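Local atomic coordinates of paenibacillus xanthan lyase (Paenibacillus, PDB entry 6F2P), a protein that cleaves the polysaccharide xanthan as a lyase, probably by beta-elimination as in other members of polysaccharide lyase family 8. Residues M16-T21 with V138-T143; A200-V205 with S235-L240; T439-T444 with I500-G505; S644-V649 with T667-V672. One frame throughout, in Å; residues are numbered along the deposited sequence.

Contact 1 (M16-T21 with V138-T143)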
loop_
_atom_site.group_PDB
_atom_site.type_symbol
_atom_site.label_atom_id
_atom_site.label_comp_id
_atom_site.label_asym_id
_atom_site.label_seq_id
_atom_site.Cartn_x
_atom_site.Cartn_y
_atom_site.Cartn_z
ATOM N N MET A 16 7.178 36.275 -15.467
ATOM C CA MET A 16 6.252 35.247 -14.977
ATOM C C MET A 16 5.046 35.909 -14.321
ATOM O O MET A 16 3.911 35.456 -14.464
ATOM C CB MET A 16 6.924 34.316 -13.967
ATOM C CG MET A 16 8.135 33.571 -14.485
ATOM S SD MET A 16 9.031 32.763 -13.143
ATOM C CE MET A 16 7.978 31.343 -12.836
ATOM N N LEU A 17 5.306 36.985 -13.590
ATOM C CA LEU A 17 4.242 37.731 -12.936
ATOM C C LEU A 17 3.292 38.422 -13.923
ATOM O O LEU A 17 2.072 38.328 -13.784
ATOM C CB LEU A 17 4.835 38.755 -11.979
ATOM C CG LEU A 17 5.668 38.210 -10.822
ATOM C CD1 LEU A 17 6.191 39.373 -9.996
ATOM C CD2 LEU A 17 4.833 37.288 -9.964
ATOM N N ASN A 18 3.834 39.106 -14.927
ATOM C CA ASN A 18 2.977 39.938 -15.773
ATOM C C ASN A 18 2.838 39.515 -17.237
ATOM O O ASN A 18 2.122 40.158 -17.998
ATOM C CB ASN A 18 3.364 41.421 -15.673
ATOM C CG ASN A 18 4.693 41.731 -16.332
ATOM O OD1 ASN A 18 5.288 40.887 -17.003
ATOM N ND2 ASN A 18 5.164 42.954 -16.152
ATOM N N GLY A 19 3.530 38.449 -17.630
ATOM C CA GLY A 19 3.379 37.914 -18.973
ATOM C C GLY A 19 4.400 38.403 -19.987
ATOM O O GLY A 19 4.410 37.936 -21.130
ATOM N N GLY A 20 5.257 39.338 -19.580
ATOM C CA GLY A 20 6.312 39.826 -20.448
ATOM C C GLY A 20 6.047 41.219 -20.969
ATOM O O GLY A 20 5.012 41.807 -20.674
ATOM N N THR A 21 6.987 41.742 -21.750
ATOM C CA THR A 21 6.927 43.125 -22.229
ATOM C C THR A 21 5.846 43.316 -23.283
ATOM O O THR A 21 5.261 44.395 -23.414
ATOM C CB THR A 21 8.277 43.560 -22.827
ATOM O OG1 THR A 21 9.302 43.427 -21.837
ATOM C CG2 THR A 21 8.225 45.009 -23.283
ATOM N N VAL A 138 7.797 44.467 -5.398
ATOM C CA VAL A 138 9.123 44.986 -5.696
ATOM C C VAL A 138 9.641 44.492 -7.047
ATOM O O VAL A 138 10.320 45.226 -7.760
ATOM C CB VAL A 138 10.119 44.638 -4.581
ATOM C CG1 VAL A 138 11.533 45.052 -4.970
ATOM C CG2 VAL A 138 9.700 45.320 -3.279
ATOM N N ALA A 139 9.308 43.263 -7.417
ATOM C CA ALA A 139 9.749 42.747 -8.708
ATOM C C ALA A 139 9.164 43.586 -9.842
ATOM O O ALA A 139 9.875 43.998 -10.761
ATOM C CB ALA A 139 9.375 41.276 -8.863
ATOM N N LEU A 140 7.869 43.859 -9.756
ATOM C CA LEU A 140 7.187 44.633 -10.782
ATOM C C LEU A 140 7.633 46.095 -10.803
ATOM O O LEU A 140 7.782 46.688 -11.866
ATOM C CB LEU A 140 5.674 44.570 -10.560
ATOM C CG LEU A 140 5.031 43.188 -10.616
ATOM C CD1 LEU A 140 3.570 43.269 -10.223
ATOM C CD2 LEU A 140 5.180 42.580 -12.008
ATOM N N MET A 141 7.844 46.667 -9.622
ATOM C CA MET A 141 8.004 48.106 -9.482
ATOM C C MET A 141 9.468 48.541 -9.385
ATOM O O MET A 141 9.766 49.730 -9.202
ATOM C CB MET A 141 7.254 48.574 -8.237
ATOM C CG MET A 141 5.765 48.276 -8.248
ATOM S SD MET A 141 4.863 49.252 -9.465
ATOM C CE MET A 141 5.270 50.909 -8.897
ATOM N N TYR A 142 10.367 47.571 -9.519
ATOM C CA TYR A 142 11.801 47.754 -9.300
ATOM C C TYR A 142 12.408 49.024 -9.913
ATOM O O TYR A 142 13.045 49.824 -9.222
ATOM C CB TYR A 142 12.539 46.527 -9.832
ATOM C CG TYR A 142 13.906 46.324 -9.233
ATOM C CD1 TYR A 142 14.055 45.708 -8.001
ATOM C CD2 TYR A 142 15.050 46.732 -9.906
ATOM C CE1 TYR A 142 15.312 45.509 -7.444
ATOM C CE2 TYR A 142 16.313 46.538 -9.358
ATOM C CZ TYR A 142 16.436 45.929 -8.127
ATOM O OH TYR A 142 17.687 45.731 -7.579
ATOM N N THR A 143 12.204 49.198 -11.213
ATOM C CA THR A 143 12.766 50.329 -11.940
ATOM C C THR A 143 12.171 51.682 -11.521
ATOM O O THR A 143 12.713 52.741 -11.859
ATOM C CB THR A 143 12.555 50.150 -13.444
ATOM O OG1 THR A 143 11.154 50.039 -13.710
ATOM C CG2 THR A 143 13.245 48.895 -13.920
#

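Contact 2 (A200-V205 with S235-L240)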
loop_
_atom_site.group_PDB
_atom_site.type_symbol
_atom_site.label_atom_id
_atom_site.label_comp_id
_atom_site.label_asym_id
_atom_site.label_seq_id
_atom_site.Cartn_x
_atom_site.Cartn_y
_atom_site.Cartn_z
ATOM N N ALA A 200 15.990 19.321 1.075
ATOM C CA ALA A 200 15.396 18.429 2.063
ATOM C C ALA A 200 13.985 17.967 1.693
ATOM O O ALA A 200 13.490 17.010 2.271
ATOM C CB ALA A 200 15.404 19.076 3.436
ATOM N N LEU A 201 13.348 18.638 0.734
ATOM C CA LEU A 201 11.996 18.278 0.285
ATOM C C LEU A 201 11.995 17.278 -0.864
ATOM O O LEU A 201 10.946 16.763 -1.251
ATOM C CB LEU A 201 11.248 19.523 -0.201
ATOM C CG LEU A 201 10.963 20.654 0.774
ATOM C CD1 LEU A 201 10.344 21.813 0.021
ATOM C CD2 LEU A 201 10.049 20.179 1.880
ATOM N N LEU A 202 13.164 17.041 -1.439
ATOM C CA LEU A 202 13.275 16.222 -2.643
ATOM C C LEU A 202 13.284 14.682 -2.495
ATOM O O LEU A 202 12.706 13.997 -3.331
ATOM C CB LEU A 202 14.479 16.676 -3.476
ATOM C CG LEU A 202 14.483 18.138 -3.943
ATOM C CD1 LEU A 202 15.722 18.422 -4.767
ATOM C CD2 LEU A 202 13.234 18.476 -4.740
ATOM N N PRO A 203 13.946 14.128 -1.458
ATOM C CA PRO A 203 14.061 12.664 -1.430
ATOM C C PRO A 203 12.726 11.949 -1.279
ATOM O O PRO A 203 11.764 12.544 -0.794
ATOM C CB PRO A 203 14.900 12.408 -0.179
ATOM C CG PRO A 203 15.653 13.668 0.042
ATOM C CD PRO A 203 14.703 14.743 -0.354
ATOM N N TYR A 204 12.672 10.690 -1.710
ATOM C CA TYR A 204 11.507 9.848 -1.466
ATOM C C TYR A 204 11.479 9.429 0.001
ATOM O O TYR A 204 12.492 9.517 0.698
ATOM C CB TYR A 204 11.529 8.616 -2.365
ATOM C CG TYR A 204 11.263 8.917 -3.824
ATOM C CD1 TYR A 204 9.993 9.283 -4.250
ATOM C CD2 TYR A 204 12.275 8.840 -4.772
ATOM C CE1 TYR A 204 9.734 9.565 -5.569
ATOM C CE2 TYR A 204 12.023 9.117 -6.098
ATOM C CZ TYR A 204 10.745 9.482 -6.488
ATOM O OH TYR A 204 10.461 9.763 -7.804
ATOM N N VAL A 205 10.310 9.003 0.471
ATOM C CA VAL A 205 10.173 8.485 1.823
ATOM C C VAL A 205 9.446 7.144 1.811
ATOM O O VAL A 205 8.802 6.793 0.821
ATOM C CB VAL A 205 9.413 9.461 2.734
ATOM C CG1 VAL A 205 10.168 10.760 2.841
ATOM C CG2 VAL A 205 8.003 9.692 2.213
ATOM N N SER A 235 4.255 22.852 -7.049
ATOM C CA SER A 235 4.168 24.173 -7.660
ATOM C C SER A 235 5.394 25.025 -7.369
ATOM O O SER A 235 6.077 25.476 -8.290
ATOM C CB SER A 235 2.921 24.906 -7.182
ATOM O OG SER A 235 2.643 25.994 -8.040
ATOM N N GLY A 236 5.672 25.235 -6.084
ATOM C CA GLY A 236 6.805 26.038 -5.660
ATOM C C GLY A 236 8.148 25.526 -6.150
ATOM O O GLY A 236 9.008 26.308 -6.566
ATOM N N ILE A 237 8.334 24.211 -6.101
ATOM C CA ILE A 237 9.570 23.602 -6.584
ATOM C C ILE A 237 9.735 23.743 -8.105
ATOM O O ILE A 237 10.809 24.103 -8.592
ATOM C CB ILE A 237 9.688 22.133 -6.136
ATOM C CG1 ILE A 237 9.818 22.075 -4.611
ATOM C CG2 ILE A 237 10.874 21.462 -6.808
ATOM C CD1 ILE A 237 9.674 20.702 -4.031
ATOM N N ALA A 238 8.668 23.495 -8.851
ATOM C CA ALA A 238 8.735 23.672 -10.292
ATOM C C ALA A 238 9.032 25.132 -10.637
ATOM O O ALA A 238 9.697 25.414 -11.630
ATOM C CB ALA A 238 7.446 23.210 -10.951
ATOM N N ASP A 239 8.550 26.061 -9.815
ATOM C CA ASP A 239 8.790 27.472 -10.089
ATOM C C ASP A 239 10.221 27.853 -9.752
ATOM O O ASP A 239 10.877 28.535 -10.533
ATOM C CB ASP A 239 7.788 28.381 -9.367
ATOM C CG ASP A 239 6.506 28.581 -10.161
ATOM O OD1 ASP A 239 6.404 28.054 -11.291
ATOM O OD2 ASP A 239 5.598 29.279 -9.659
ATOM N N LEU A 240 10.708 27.400 -8.601
ATOM C CA LEU A 240 12.088 27.679 -8.221
ATOM C C LEU A 240 13.084 27.112 -9.222
ATOM O O LEU A 240 14.057 27.775 -9.582
ATOM C CB LEU A 240 12.395 27.133 -6.838
ATOM C CG LEU A 240 12.412 28.203 -5.753
ATOM C CD1 LEU A 240 13.014 27.633 -4.493
ATOM C CD2 LEU A 240 13.192 29.420 -6.222
#

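Contact 3 (T439-T444 with I500-G505)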
loop_
_atom_site.group_PDB
_atom_site.type_symbol
_atom_site.label_atom_id
_atom_site.label_comp_id
_atom_site.label_asym_id
_atom_site.label_seq_id
_atom_site.Cartn_x
_atom_site.Cartn_y
_atom_site.Cartn_z
ATOM N N THR A 439 -19.468 1.218 2.894
ATOM C CA THR A 439 -20.373 0.493 3.776
ATOM C C THR A 439 -20.467 1.254 5.089
ATOM O O THR A 439 -19.456 1.439 5.751
ATOM C CB THR A 439 -19.857 -0.924 4.063
ATOM O OG1 THR A 439 -19.884 -1.687 2.851
ATOM C CG2 THR A 439 -20.707 -1.608 5.111
ATOM N N VAL A 440 -21.668 1.691 5.467
ATOM C CA VAL A 440 -21.838 2.556 6.645
ATOM C C VAL A 440 -23.048 2.233 7.535
ATOM O O VAL A 440 -23.973 1.519 7.119
ATOM C CB VAL A 440 -22.005 4.035 6.231
ATOM C CG1 VAL A 440 -20.772 4.552 5.505
ATOM C CG2 VAL A 440 -23.259 4.197 5.379
ATOM N N LEU A 441 -23.036 2.771 8.757
ATOM C CA LEU A 441 -24.231 2.803 9.599
ATOM C C LEU A 441 -25.077 3.966 9.119
ATOM O O LEU A 441 -24.564 5.075 8.951
ATOM C CB LEU A 441 -23.870 3.035 11.060
ATOM C CG LEU A 441 -23.042 1.953 11.737
ATOM C CD1 LEU A 441 -22.660 2.398 13.148
ATOM C CD2 LEU A 441 -23.800 0.619 11.753
ATOM N N GLN A 442 -26.364 3.720 8.893
ATOM C CA GLN A 442 -27.217 4.710 8.241
ATOM C C GLN A 442 -27.299 6.031 8.998
ATOM O O GLN A 442 -27.576 6.054 10.207
ATOM C CB GLN A 442 -28.621 4.153 8.027
ATOM C CG GLN A 442 -29.616 5.193 7.573
ATOM C CD GLN A 442 -30.964 4.599 7.236
ATOM O OE1 GLN A 442 -31.338 3.552 7.764
ATOM N NE2 GLN A 442 -31.699 5.258 6.340
ATOM N N ASN A 443 -27.053 7.120 8.267
ATOM C CA ASN A 443 -27.156 8.484 8.785
ATOM C C ASN A 443 -26.342 8.706 10.057
ATOM O O ASN A 443 -26.849 9.201 11.060
ATOM C CB ASN A 443 -28.620 8.847 9.013
ATOM C CG ASN A 443 -28.828 10.336 9.229
ATOM O OD1 ASN A 443 -28.781 11.126 8.284
ATOM N ND2 ASN A 443 -29.074 10.723 10.476
ATOM N N THR A 444 -25.075 8.325 10.014
ATOM C CA THR A 444 -24.208 8.453 11.174
ATOM C C THR A 444 -22.946 9.206 10.799
ATOM O O THR A 444 -22.669 9.434 9.621
ATOM C CB THR A 444 -23.817 7.077 11.752
ATOM O OG1 THR A 444 -23.059 6.338 10.783
ATOM C CG2 THR A 444 -25.061 6.293 12.130
ATOM N N ILE A 500 -19.916 -8.635 6.993
ATOM C CA ILE A 500 -20.498 -7.381 7.444
ATOM C C ILE A 500 -21.227 -7.587 8.760
ATOM O O ILE A 500 -22.272 -8.226 8.796
ATOM C CB ILE A 500 -21.480 -6.797 6.416
ATOM C CG1 ILE A 500 -20.808 -6.665 5.050
ATOM C CG2 ILE A 500 -21.978 -5.439 6.886
ATOM C CD1 ILE A 500 -21.741 -6.229 3.948
ATOM N N ALA A 501 -20.661 -7.042 9.833
ATOM C CA ALA A 501 -21.169 -7.266 11.181
ATOM C C ALA A 501 -21.195 -5.986 12.035
ATOM O O ALA A 501 -20.269 -5.167 12.001
ATOM C CB ALA A 501 -20.354 -8.352 11.868
ATOM N N SER A 502 -22.260 -5.828 12.809
ATOM C CA SER A 502 -22.409 -4.659 13.656
ATOM C C SER A 502 -23.287 -4.968 14.860
ATOM O O SER A 502 -24.185 -5.805 14.786
ATOM C CB SER A 502 -23.008 -3.499 12.854
ATOM O OG SER A 502 -23.459 -2.475 13.717
ATOM N N THR A 503 -23.017 -4.292 15.971
ATOM C CA THR A 503 -23.889 -4.355 17.133
ATOM C C THR A 503 -24.301 -2.949 17.551
ATOM O O THR A 503 -24.570 -2.702 18.723
ATOM C CB THR A 503 -23.207 -5.046 18.320
ATOM O OG1 THR A 503 -21.888 -4.514 18.492
ATOM C CG2 THR A 503 -23.120 -6.542 18.086
ATOM N N ASP A 504 -24.362 -2.038 16.581
ATOM C CA ASP A 504 -24.583 -0.618 16.864
ATOM C C ASP A 504 -26.065 -0.248 16.885
ATOM O O ASP A 504 -26.416 0.907 17.121
ATOM C CB ASP A 504 -23.857 0.269 15.837
ATOM C CG ASP A 504 -22.368 -0.004 15.769
ATOM O OD1 ASP A 504 -21.655 0.356 16.725
ATOM O OD2 ASP A 504 -21.899 -0.564 14.754
ATOM N N GLY A 505 -26.931 -1.217 16.615
ATOM C CA GLY A 505 -28.363 -0.970 16.633
ATOM C C GLY A 505 -28.874 -0.024 15.558
ATOM O O GLY A 505 -29.940 0.581 15.706
#

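Contact 4 (S644-V649 with T667-V672)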
loop_
_atom_site.group_PDB
_atom_site.type_symbol
_atom_site.label_atom_id
_atom_site.label_comp_id
_atom_site.label_asym_id
_atom_site.label_seq_id
_atom_site.Cartn_x
_atom_site.Cartn_y
_atom_site.Cartn_z
ATOM N N SER A 644 -15.903 -14.512 4.448
ATOM C CA SER A 644 -15.002 -13.835 5.364
ATOM C C SER A 644 -13.611 -14.475 5.327
ATOM O O SER A 644 -12.670 -14.005 5.966
ATOM C CB SER A 644 -15.573 -13.882 6.782
ATOM O OG SER A 644 -15.646 -15.221 7.233
ATOM N N SER A 645 -13.477 -15.553 4.569
ATOM C CA SER A 645 -12.202 -16.242 4.513
ATOM C C SER A 645 -11.456 -15.802 3.261
ATOM O O SER A 645 -10.227 -15.663 3.277
ATOM C CB SER A 645 -12.393 -17.759 4.553
ATOM O OG SER A 645 -11.140 -18.424 4.548
ATOM N N ALA A 646 -12.205 -15.562 2.187
ATOM C CA ALA A 646 -11.618 -15.096 0.937
ATOM C C ALA A 646 -12.675 -14.537 0.011
ATOM O O ALA A 646 -13.857 -14.869 0.128
ATOM C CB ALA A 646 -10.867 -16.229 0.240
ATOM N N GLN A 647 -12.236 -13.705 -0.923
ATOM C CA GLN A 647 -13.126 -13.122 -1.913
ATOM C C GLN A 647 -12.409 -13.203 -3.242
ATOM O O GLN A 647 -11.315 -12.663 -3.400
ATOM C CB GLN A 647 -13.462 -11.662 -1.561
ATOM C CG GLN A 647 -14.254 -11.533 -0.270
ATOM C CD GLN A 647 -14.434 -10.107 0.176
ATOM O OE1 GLN A 647 -13.475 -9.442 0.581
ATOM N NE2 GLN A 647 -15.670 -9.620 0.111
ATOM N N ALA A 648 -13.008 -13.891 -4.198
ATOM C CA ALA A 648 -12.307 -14.151 -5.442
ATOM C C ALA A 648 -13.213 -14.022 -6.660
ATOM O O ALA A 648 -14.375 -14.450 -6.644
ATOM C CB ALA A 648 -11.649 -15.518 -5.397
ATOM N N VAL A 649 -12.666 -13.406 -7.705
ATOM C CA VAL A 649 -13.373 -13.189 -8.956
ATOM C C VAL A 649 -12.449 -13.512 -10.128
ATOM O O VAL A 649 -11.264 -13.158 -10.120
ATOM C CB VAL A 649 -13.859 -11.730 -9.068
ATOM C CG1 VAL A 649 -14.507 -11.463 -10.439
ATOM C CG2 VAL A 649 -14.815 -11.407 -7.943
ATOM N N THR A 667 -5.445 -21.509 3.199
ATOM C CA THR A 667 -6.751 -21.228 2.609
ATOM C C THR A 667 -6.721 -21.461 1.100
ATOM O O THR A 667 -5.796 -21.012 0.419
ATOM C CB THR A 667 -7.185 -19.772 2.890
ATOM O OG1 THR A 667 -7.244 -19.555 4.304
ATOM C CG2 THR A 667 -8.544 -19.497 2.303
ATOM N N THR A 668 -7.731 -22.161 0.579
ATOM C CA THR A 668 -7.747 -22.522 -0.836
ATOM C C THR A 668 -9.000 -22.011 -1.542
ATOM O O THR A 668 -10.114 -22.285 -1.110
ATOM C CB THR A 668 -7.657 -24.067 -1.034
ATOM O OG1 THR A 668 -6.482 -24.590 -0.389
ATOM C CG2 THR A 668 -7.637 -24.431 -2.512
ATOM N N VAL A 669 -8.810 -21.274 -2.633
ATOM C CA VAL A 669 -9.915 -20.889 -3.511
ATOM C C VAL A 669 -9.432 -20.886 -4.962
ATOM O O VAL A 669 -8.321 -20.440 -5.254
ATOM C CB VAL A 669 -10.513 -19.508 -3.138
ATOM C CG1 VAL A 669 -9.478 -18.414 -3.281
ATOM C CG2 VAL A 669 -11.740 -19.192 -4.004
ATOM N N GLY A 670 -10.261 -21.391 -5.872
ATOM C CA GLY A 670 -9.832 -21.552 -7.245
ATOM C C GLY A 670 -8.662 -22.525 -7.278
ATOM O O GLY A 670 -8.728 -23.598 -6.685
ATOM N N LEU A 671 -7.589 -22.147 -7.964
ATOM C CA LEU A 671 -6.386 -22.970 -8.033
ATOM C C LEU A 671 -5.391 -22.592 -6.947
ATOM O O LEU A 671 -4.371 -23.253 -6.778
ATOM C CB LEU A 671 -5.712 -22.812 -9.400
ATOM C CG LEU A 671 -6.612 -23.081 -10.612
ATOM C CD1 LEU A 671 -5.838 -22.950 -11.895
ATOM C CD2 LEU A 671 -7.272 -24.454 -10.521
ATOM N N VAL A 672 -5.690 -21.530 -6.209
ATOM C CA VAL A 672 -4.683 -20.901 -5.371
ATOM C C VAL A 672 -4.851 -21.196 -3.887
ATOM O O VAL A 672 -5.953 -21.138 -3.335
ATOM C CB VAL A 672 -4.648 -19.375 -5.594
ATOM C CG1 VAL A 672 -3.477 -18.751 -4.845
ATOM C CG2 VAL A 672 -4.560 -19.057 -7.076
HETATM O O HOH W 1 -7.525 -16.234 4.390
#

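Contact 1 (M16-T21 with V138-T143)
Leu17 and Leu140 carry most of the apolar part of this meeting between the end of helix 4-18 and the end of helix 123-141. The two side chains meet at a slant. CB of Leu17 rests 3.8 Å from CD2 of Leu140, the branch that turns back, and the same methyl lies 3.9 Å from Leu17 CD1. With chi2 at 179°, Leu17 holds CD1 straight out from CA, far enough to reach past Leu140 to the next small residue, where the CD1 methyl rests 3.9 Å from Ala139 CB. Tyr78 of helix 68-85 touches both leucines, so a third helix joins the cluster.

The polar part belongs to Asn18. Its amide ND2 only skims Leu140 CD2 at 4.2 Å, the two residues passing alongside one another and pointing opposite ways, while OD1 turns back on its own chain. There it accepts the N-H of Gly20 at 3.0 Å in a fairly straight bond (164°). Across the helices, Lys14 NZ also bonds Leu140 O. Were Asn18 replaced by a leucine, the N-H of Gly20 would probably lose its acceptor, and the turn leaving the helix would be less firmly fixed.

The Asn18-Gly20 bond closes an Asx turn, and the positive phi of Gly19 takes the chain out of the helix. Both helices belong to the N-terminal alpha-helical domain, which in family 8 lyases is an incomplete alpha/alpha toroid, as this one probably is.

Contact 2 (A200-V205 with S235-L240)
Ile237 meets Leu201 and Leu202 almost entirely through the outer part of its side chain, and tracing it outward from helix 229-244 gives the whole contact. CB of Ile237 points at the loop 200-205 but stays 5.3 Å from CD2 of Leu202. The short branch, CG2, comes closer and stands 4.3 Å from Leu202 CD2. The long branch begins with CG1, placed beside the backbone N by a chi1 of -66°, which serves chiefly as a spacer. A nearly extended chi2 of 169° then sends CD1 to the front of the contact, where it is shared by the two leucines. On one flank CD1 lies 4.3 Å from CD1 of Leu201, with Leu201 CB at a like distance. Roughly at right angles to that direction, it lies 4.3 Å from Leu202 CD2. The tip of the isoleucine thus sits in the angle between two successive leucines, each of which offers a methyl end.

Neighbouring helices complete the surroundings. Leu172 of helix 168-184 touches both Leu201 and Ile237, and Val259 of helix 256-267 touches both Leu202 and Ile237. The loop that follows helix 188-197 is therefore seated against several helices of the N-terminal domain at once. A bound calcium ion is about 13 Å from the side chain of Leu201, too distant to take part.

Aliphatic carbons alone, chiefly methyls, do the touching, all at the long end of van der Waals range, so this is a loose apolar contact, probably held by exclusion of water together with the surrounding helices, and it carries little directional preference.

Contact 3 (T439-T444 with I500-G505)
Leu441 and Asp504 make the close half of this contact, their side chains crossing at about a right angle. CD1 of the leucine lies 3.5 Å from Asp504 OD2 and also touches the carboxylate carbon and CB. The other branch, CD2, reaches Ser502 OG at 3.7 Å, so the fork of the leucine spans a small polar knot. In that knot Ser502 OG accepts the N-H of Asp504 at 3.0 Å, an ST turn, and donates to Asp504 OD2 from the anti side, out of the carboxylate plane. A chi1 of 166° takes OG away from its own N and forward to both partners. Ser479 OG bonds the same OD2 from outside the two segments.

The other half is slack. Thr439 CG2 and Ile500 CG2 approach only to 4.4 Å, with Tyr615 of strand 613-621 touching both residues. The hydroxyl of Thr439 is engaged separately, by Lys484 NZ and Thr510 OG1. Thr503 and Asn443 lie on the solvent side, beyond the contact.

The touching parts, 439-441 and 500-504, run within 18° of each other, yet belong to different sheets of the super-sandwich domain: strand 439-441 edges one, and strand 493-501 lies within the other. Were Ser502 an alanine, the N-H of Asp504 would be likely to lose its acceptor, and the carboxylate one of the bonds fixing its rotation.

A leucine is thus laid over a carboxylate whose charge is probably spread among hydroxyl donors, which would probably make the apolar neighbour easier to accommodate.

Contact 4 (S644-V649 with T667-V672)
Ser645 and Ala648 face Thr667 and Val669 with backbones running in the same sense, Ala648 CA and Val669 CA being 7.4 Å apart, a spacing at which side chains fill the gap. Val669 and Thr667 share the filling about equally. CG2 of Val669 lies 3.9 Å from Ala648 CB, and CG1, set between the backbone N and the carbonyl carbon by a chi1 of 62°, is 4.2 Å from the same CB and 4.4 Å from Ala646 CB. Two alanines form a shallow floor for the forked valine.

This is the meeting of two sheets in the beta-sandwich that forms the C-terminal domain of the family 8 lyase unit: strand 646-651 lies inside the seven-stranded sheet, and strand 667-669 edges the five-stranded one. Strand 667-669 turns into strand 672-674 through a type II' turn, with Gly670 at the positive-phi position; the hairpin is closed by Val669 N to Val672 O at 2.9 Å and the reciprocal bond. Ile659 of strand 656-661 touches both Ala648 and Val669.

At the Ser645-Thr667 end polar groups appear, but the direct touch is Ser645 OG against the methyl Thr667 CG2 at 3.6 Å, and the polar link runs through a water that lies 3.0 Å from Ser645 O and donates a weak hydrogen bond to Thr667 OG1, although its protons cannot serve every acceptor nearby. The firmer partner of Thr667 OG1 is Glu665 O.

Read from the N terminus, the four contacts lie in series: each closes before the next opens, and none nests within or crosses another. Contact 1 closes the longest loop, 116 residues rich in helix, and contact 2 a much shorter one within the same helical domain. These two touch, Met16 CE lying 4.0 Å from Asp239 OD1. Contact 3 then spans 55 residues of largely strand and joins two sheets of the super-sandwich domain. Contact 4, which closes only 17 residues, joins the sheets of the next beta-sandwich. The nearest atoms of contacts 3 and 4 are about 7 Å apart, whereas the nearest atoms of contacts 2 and 3 are about 29 Å apart.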